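Local coordinates for PHOX (Pseudomonas fluorescens, PDB 4A9V), which is an alkaline phosphatase of the PhoX family that hydrolyses phosphate monoesters, probably by means of a complex iron-calcium cofactor, at residues G65-P77 against N178-L190. Numbering follows the deposited sequence. Where two conformers were deposited one is given.
Sequences GDNNDGMSLFEFP and NCANGKTPWGTYL. With LI (lithium ion), chain D; FEO (mu-oxo-diiron), chain S; EDO (1,2-ethanediol), chain O.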
loop_
_atom_site.group_PDB
_atom_site.type_symbol
_atom_site.label_atom_id
_atom_site.label_comp_id
_atom_site.label_asym_id
_atom_site.label_seq_id
_atom_site.Cartn_x
_atom_site.Cartn_y
_atom_site.Cartn_z
ATOM N N GLY A 65 -14.737 -6.099 2.054
ATOM C CA GLY A 65 -14.009 -5.933 3.300
ATOM C C GLY A 65 -13.947 -4.487 3.736
ATOM O O GLY A 65 -14.504 -3.587 3.096
ATOM N N ASP A 66 -13.300 -4.275 4.877
ATOM C CA ASP A 66 -13.226 -2.961 5.503
ATOM C C ASP A 66 -11.973 -2.217 5.036
ATOM O O ASP A 66 -11.088 -2.783 4.390
ATOM C CB ASP A 66 -13.241 -3.126 7.029
ATOM C CG ASP A 66 -13.840 -1.927 7.760
ATOM O OD1 ASP A 66 -14.074 -0.877 7.120
ATOM O OD2 ASP A 66 -14.039 -2.044 8.993
ATOM N N ASN A 67 -11.933 -0.924 5.327
ATOM C CA ASN A 67 -10.770 -0.084 5.097
ATOM C C ASN A 67 -10.064 -0.391 3.777
ATOM O O ASN A 67 -8.863 -0.662 3.737
ATOM C CB ASN A 67 -9.835 -0.113 6.307
ATOM C CG ASN A 67 -10.432 0.611 7.502
ATOM O OD1 ASN A 67 -11.388 1.375 7.361
ATOM N ND2 ASN A 67 -9.874 0.386 8.681
ATOM N N ASN A 68 -10.764 -0.130 2.680
ATOM C CA ASN A 68 -10.207 -0.428 1.370
ATOM C C ASN A 68 -9.029 0.475 1.045
ATOM O O ASN A 68 -8.954 1.621 1.499
ATOM C CB ASN A 68 -11.273 -0.385 0.264
ATOM C CG ASN A 68 -12.081 0.896 0.250
ATOM O OD1 ASN A 68 -13.287 0.842 0.484
ATOM N ND2 ASN A 68 -11.540 1.904 -0.422
ATOM N N ASP A 69 -8.014 -0.131 0.439
ATOM C CA ASP A 69 -6.698 0.469 0.348
ATOM C C ASP A 69 -6.208 0.335 -1.110
ATOM O O ASP A 69 -6.912 0.728 -2.039
ATOM C CB ASP A 69 -5.781 -0.183 1.401
ATOM C CG ASP A 69 -4.632 0.706 1.833
ATOM O OD1 ASP A 69 -4.177 1.537 1.018
ATOM O OD2 ASP A 69 -4.163 0.535 2.989
ATOM N N GLY A 70 -5.041 -0.253 -1.343
ATOM C CA GLY A 70 -4.543 -0.368 -2.714
ATOM C C GLY A 70 -5.451 -1.222 -3.584
ATOM O O GLY A 70 -6.115 -2.135 -3.096
ATOM N N MET A 71 -5.441 -0.944 -4.886
ATOM C CA MET A 71 -6.309 -1.641 -5.824
ATOM C C MET A 71 -5.790 -1.500 -7.240
ATOM O O MET A 71 -5.152 -0.508 -7.608
ATOM C CB MET A 71 -7.737 -1.106 -5.743
ATOM C CG MET A 71 -7.862 0.374 -6.018
ATOM S SD MET A 71 -9.568 0.921 -5.767
ATOM C CE MET A 71 -9.389 2.670 -6.066
ATOM N N SER A 72 -6.129 -2.488 -8.051
ATOM C CA SER A 72 -5.848 -2.452 -9.480
ATOM C C SER A 72 -7.097 -2.821 -10.269
ATOM O O SER A 72 -7.909 -3.650 -9.835
ATOM C CB SER A 72 -4.734 -3.442 -9.839
ATOM O OG SER A 72 -3.478 -3.067 -9.306
ATOM N N LEU A 73 -7.157 -2.298 -11.490
ATOM C CA LEU A 73 -8.186 -2.639 -12.452
ATOM C C LEU A 73 -7.563 -3.447 -13.595
ATOM O O LEU A 73 -6.507 -3.085 -14.127
ATOM C CB LEU A 73 -8.855 -1.361 -12.977
ATOM C CG LEU A 73 -9.980 -1.563 -13.989
ATOM C CD1 LEU A 73 -11.021 -0.464 -13.868
ATOM C CD2 LEU A 73 -9.462 -1.632 -15.417
ATOM N N PHE A 74 -8.241 -4.531 -13.960
ATOM C CA PHE A 74 -7.831 -5.423 -15.034
ATOM C C PHE A 74 -8.870 -5.372 -16.141
ATOM O O PHE A 74 -10.025 -5.726 -15.941
ATOM C CB PHE A 74 -7.725 -6.862 -14.510
ATOM C CG PHE A 74 -6.637 -7.057 -13.490
ATOM C CD1 PHE A 74 -6.840 -6.732 -12.157
ATOM C CD2 PHE A 74 -5.397 -7.546 -13.870
ATOM C CE1 PHE A 74 -5.821 -6.873 -11.232
ATOM C CE2 PHE A 74 -4.372 -7.686 -12.946
ATOM C CZ PHE A 74 -4.588 -7.347 -11.627
ATOM N N GLU A 75 -8.449 -4.950 -17.324
ATOM C CA GLU A 75 -9.244 -5.054 -18.554
ATOM C C GLU A 75 -9.776 -6.465 -18.703
ATOM O O GLU A 75 -9.017 -7.405 -18.538
ATOM C CB GLU A 75 -8.355 -4.754 -19.763
ATOM C CG GLU A 75 -7.951 -3.297 -19.894
ATOM C CD GLU A 75 -6.763 -3.101 -20.816
ATOM O OE1 GLU A 75 -6.943 -3.204 -22.047
ATOM O OE2 GLU A 75 -5.652 -2.836 -20.309
ATOM N N PHE A 76 -11.036 -6.625 -19.081
ATOM C CA PHE A 76 -11.584 -7.944 -19.303
ATOM C C PHE A 76 -11.358 -8.349 -20.759
ATOM O O PHE A 76 -11.843 -7.685 -21.665
ATOM C CB PHE A 76 -13.080 -7.942 -18.977
ATOM C CG PHE A 76 -13.631 -9.301 -18.677
ATOM C CD1 PHE A 76 -13.891 -10.192 -19.701
ATOM C CD2 PHE A 76 -13.817 -9.715 -17.370
ATOM C CE1 PHE A 76 -14.328 -11.472 -19.431
ATOM C CE2 PHE A 76 -14.270 -10.993 -17.090
ATOM C CZ PHE A 76 -14.545 -11.864 -18.126
ATOM N N PRO A 77 -10.537 -9.381 -21.004
ATOM C CA PRO A 77 -10.239 -9.730 -22.392
ATOM C C PRO A 77 -11.507 -9.956 -23.218
ATOM O O PRO A 77 -12.408 -10.668 -22.790
ATOM C CB PRO A 77 -9.417 -11.018 -22.255
ATOM C CG PRO A 77 -8.767 -10.894 -20.916
ATOM C CD PRO A 77 -9.811 -10.240 -20.055
ATOM N N ASN A 178 -3.448 -5.954 4.531
ATOM C CA ASN A 178 -3.157 -5.721 3.119
ATOM C C ASN A 178 -3.213 -4.243 2.778
ATOM O O ASN A 178 -4.277 -3.626 2.815
ATOM C CB ASN A 178 -4.158 -6.466 2.249
ATOM C CG ASN A 178 -4.155 -7.933 2.532
ATOM O OD1 ASN A 178 -4.648 -8.369 3.574
ATOM N ND2 ASN A 178 -3.430 -8.678 1.707
ATOM N N CYS A 179 -2.046 -3.685 2.485
ATOM C CA CYS A 179 -1.856 -2.258 2.342
ATOM C C CYS A 179 -2.055 -1.877 0.878
ATOM O O CYS A 179 -3.179 -1.619 0.452
ATOM C CB CYS A 179 -0.474 -1.891 2.878
ATOM S SG CYS A 179 -0.104 -0.141 2.799
ATOM N N ALA A 180 -1.008 -1.947 0.069
ATOM C CA ALA A 180 -1.177 -1.612 -1.339
ATOM C C ALA A 180 -0.693 -2.748 -2.251
ATOM O O ALA A 180 -0.756 -3.932 -1.868
ATOM C CB ALA A 180 -0.541 -0.255 -1.653
ATOM N N ASN A 181 -0.441 -2.413 -3.515
ATOM C CA ASN A 181 -0.711 -3.331 -4.603
ATOM C C ASN A 181 0.372 -3.310 -5.671
ATOM O O ASN A 181 1.154 -2.363 -5.778
ATOM C CB ASN A 181 -2.059 -2.975 -5.249
ATOM C CG ASN A 181 -2.062 -1.588 -5.868
ATOM O OD1 ASN A 181 -1.744 -0.592 -5.203
ATOM N ND2 ASN A 181 -2.338 -1.521 -7.161
ATOM N N GLY A 182 0.295 -4.306 -6.554
ATOM C CA GLY A 182 0.941 -4.273 -7.855
ATOM C C GLY A 182 0.089 -4.984 -8.880
ATOM O O GLY A 182 -0.764 -5.797 -8.537
ATOM N N LYS A 183 0.347 -4.683 -10.141
ATOM C CA LYS A 183 -0.370 -5.279 -11.257
ATOM C C LYS A 183 0.673 -5.817 -12.218
ATOM O O LYS A 183 1.513 -5.062 -12.698
ATOM C CB LYS A 183 -1.221 -4.218 -11.955
ATOM C CG LYS A 183 -1.947 -4.740 -13.184
ATOM C CD LYS A 183 -2.814 -3.661 -13.807
ATOM C CE LYS A 183 -3.499 -4.139 -15.071
ATOM N NZ LYS A 183 -4.263 -3.023 -15.703
ATOM N N THR A 184 0.634 -7.118 -12.487
ATOM C CA THR A 184 1.671 -7.712 -13.325
ATOM C C THR A 184 1.223 -7.743 -14.784
ATOM O O THR A 184 0.027 -7.840 -15.078
ATOM C CB THR A 184 2.043 -9.138 -12.888
ATOM O OG1 THR A 184 1.015 -10.040 -13.312
ATOM C CG2 THR A 184 2.261 -9.226 -11.390
ATOM N N PRO A 185 2.195 -7.773 -15.705
ATOM C CA PRO A 185 1.849 -7.831 -17.116
ATOM C C PRO A 185 1.435 -9.229 -17.560
ATOM O O PRO A 185 1.041 -9.395 -18.706
ATOM C CB PRO A 185 3.133 -7.377 -17.823
ATOM C CG PRO A 185 4.224 -7.576 -16.838
ATOM C CD PRO A 185 3.596 -7.375 -15.490
ATOM N N TRP A 186 1.465 -10.207 -16.653
ATOM C CA TRP A 186 0.910 -11.530 -16.946
ATOM C C TRP A 186 -0.413 -11.756 -16.252
ATOM O O TRP A 186 -0.865 -12.894 -16.122
ATOM C CB TRP A 186 1.911 -12.642 -16.606
ATOM C CG TRP A 186 2.482 -12.580 -15.211
ATOM C CD1 TRP A 186 2.047 -13.273 -14.085
ATOM C CD2 TRP A 186 3.655 -11.819 -14.772
ATOM N NE1 TRP A 186 2.820 -12.956 -12.998
ATOM C CE2 TRP A 186 3.810 -12.093 -13.348
ATOM C CE3 TRP A 186 4.557 -10.975 -15.395
ATOM C CZ2 TRP A 186 4.776 -11.457 -12.584
ATOM C CZ3 TRP A 186 5.541 -10.365 -14.622
ATOM C CH2 TRP A 186 5.654 -10.609 -13.254
ATOM N N GLY A 187 -1.125 -10.670 -15.965
ATOM C CA GLY A 187 -2.542 -10.752 -15.620
ATOM C C GLY A 187 -2.825 -11.154 -14.186
ATOM O O GLY A 187 -3.898 -11.669 -13.888
ATOM N N THR A 188 -1.903 -10.841 -13.281
ATOM C CA THR A 188 -2.110 -11.129 -11.877
ATOM C C THR A 188 -1.952 -9.890 -10.998
ATOM O O THR A 188 -1.468 -8.837 -11.430
ATOM C CB THR A 188 -1.192 -12.251 -11.370
ATOM O OG1 THR A 188 0.165 -11.806 -11.413
ATOM C CG2 THR A 188 -1.371 -13.532 -12.192
ATOM N N TYR A 189 -2.445 -10.033 -9.774
ATOM C CA TYR A 189 -2.489 -8.962 -8.796
ATOM C C TYR A 189 -1.528 -9.298 -7.660
ATOM O O TYR A 189 -1.499 -10.439 -7.186
ATOM C CB TYR A 189 -3.913 -8.865 -8.238
ATOM C CG TYR A 189 -4.120 -7.761 -7.228
ATOM C CD1 TYR A 189 -4.047 -6.439 -7.617
ATOM C CD2 TYR A 189 -4.474 -8.039 -5.911
ATOM C CE1 TYR A 189 -4.272 -5.414 -6.717
ATOM C CE2 TYR A 189 -4.704 -7.017 -5.000
ATOM C CZ TYR A 189 -4.625 -5.707 -5.421
ATOM O OH TYR A 189 -4.867 -4.656 -4.566
ATOM N N LEU A 190 -0.759 -8.308 -7.215
ATOM C CA LEU A 190 0.063 -8.454 -6.021
ATOM C C LEU A 190 -0.539 -7.642 -4.888
ATOM O O LEU A 190 -0.879 -6.465 -5.064
ATOM C CB LEU A 190 1.494 -7.973 -6.294
ATOM C CG LEU A 190 2.215 -8.629 -7.479
ATOM C CD1 LEU A 190 3.633 -8.093 -7.611
ATOM C CD2 LEU A 190 2.215 -10.148 -7.390
HETATM LI LI LI D . -2.595 2.067 2.771
HETATM FE FE1 FEO S . -0.848 0.716 4.975
HETATM FE FE2 FEO S . 2.174 2.429 4.966
HETATM O O FEO S . 0.250 2.325 4.837
HETATM C C1 EDO O . -5.440 -5.169 -18.351
HETATM O O1 EDO O . -5.914 -3.905 -17.622
HETATM C C2 EDO O . -4.622 -6.023 -17.375
HETATM O O2 EDO O . -4.798 -7.417 -17.687
HETATM O O HOH W 1 -4.055 1.363 -5.912
HETATM O O HOH W 2 -2.368 1.999 4.133
HETATM O O HOH W 3 -1.545 2.250 1.308
HETATM O O HOH W 4 -1.260 1.689 6.984
#
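Asp69 and Cys179 bring two metals together from adjoining strands: the carboxylate chelates lithium with both oxygens, while Cys179 SG, 2.5 Å from FE1, ligates the mu-oxo-diiron group alongside Glu90 and Glu194. The CB of Cys179 points away from strand 68-76, and chi1 (-179°) then sets SG opposite the backbone N, at FE1. Asp69 OD1 is also hydrogen-bonded to Thr534. Beside the metals the backbones nearly touch, Gly70 CA lying 3.8 Å from Ala180 CA; a CB on Gly70 would clash with Ala180. Here Gly70 N donates to Cys179 O (2.9 Å, 162° at the hydrogen), an acceptor shared with Asn88. These are the innermost strands of two neighbouring beta-propeller blades, beside the central metal site; they run at 11°, 4.8 Å apart at closest approach, yet side chains make the links beyond Gly70. Asn181 ND2 donates to Ser72 OG (2.9 Å), which lies in the amide plane, and a water that accepts from Met71 N lies 3.1 Å from Asn181 OD1, to which it may donate. Replacing Asn181 by an alanine would probably leave Ser72 OG without this donor and might cost the water a partner. Further along the strands, extended Lys183 carries NZ to Leu73 O (2.7 Å), nearly in line with the carbonyl, and to O1 of an ethanediol, probably from the crystallisation liquor. Its CG packs obliquely on Phe74 CE2. Tyr189 crosses Phe74 at about a right angle, its CB 3.8 Å from Phe74 CZ, whereas Thr188 O meets the phenyl edge in plane; the tyrosine hydroxyl is hydrogen-bonded to Asn88.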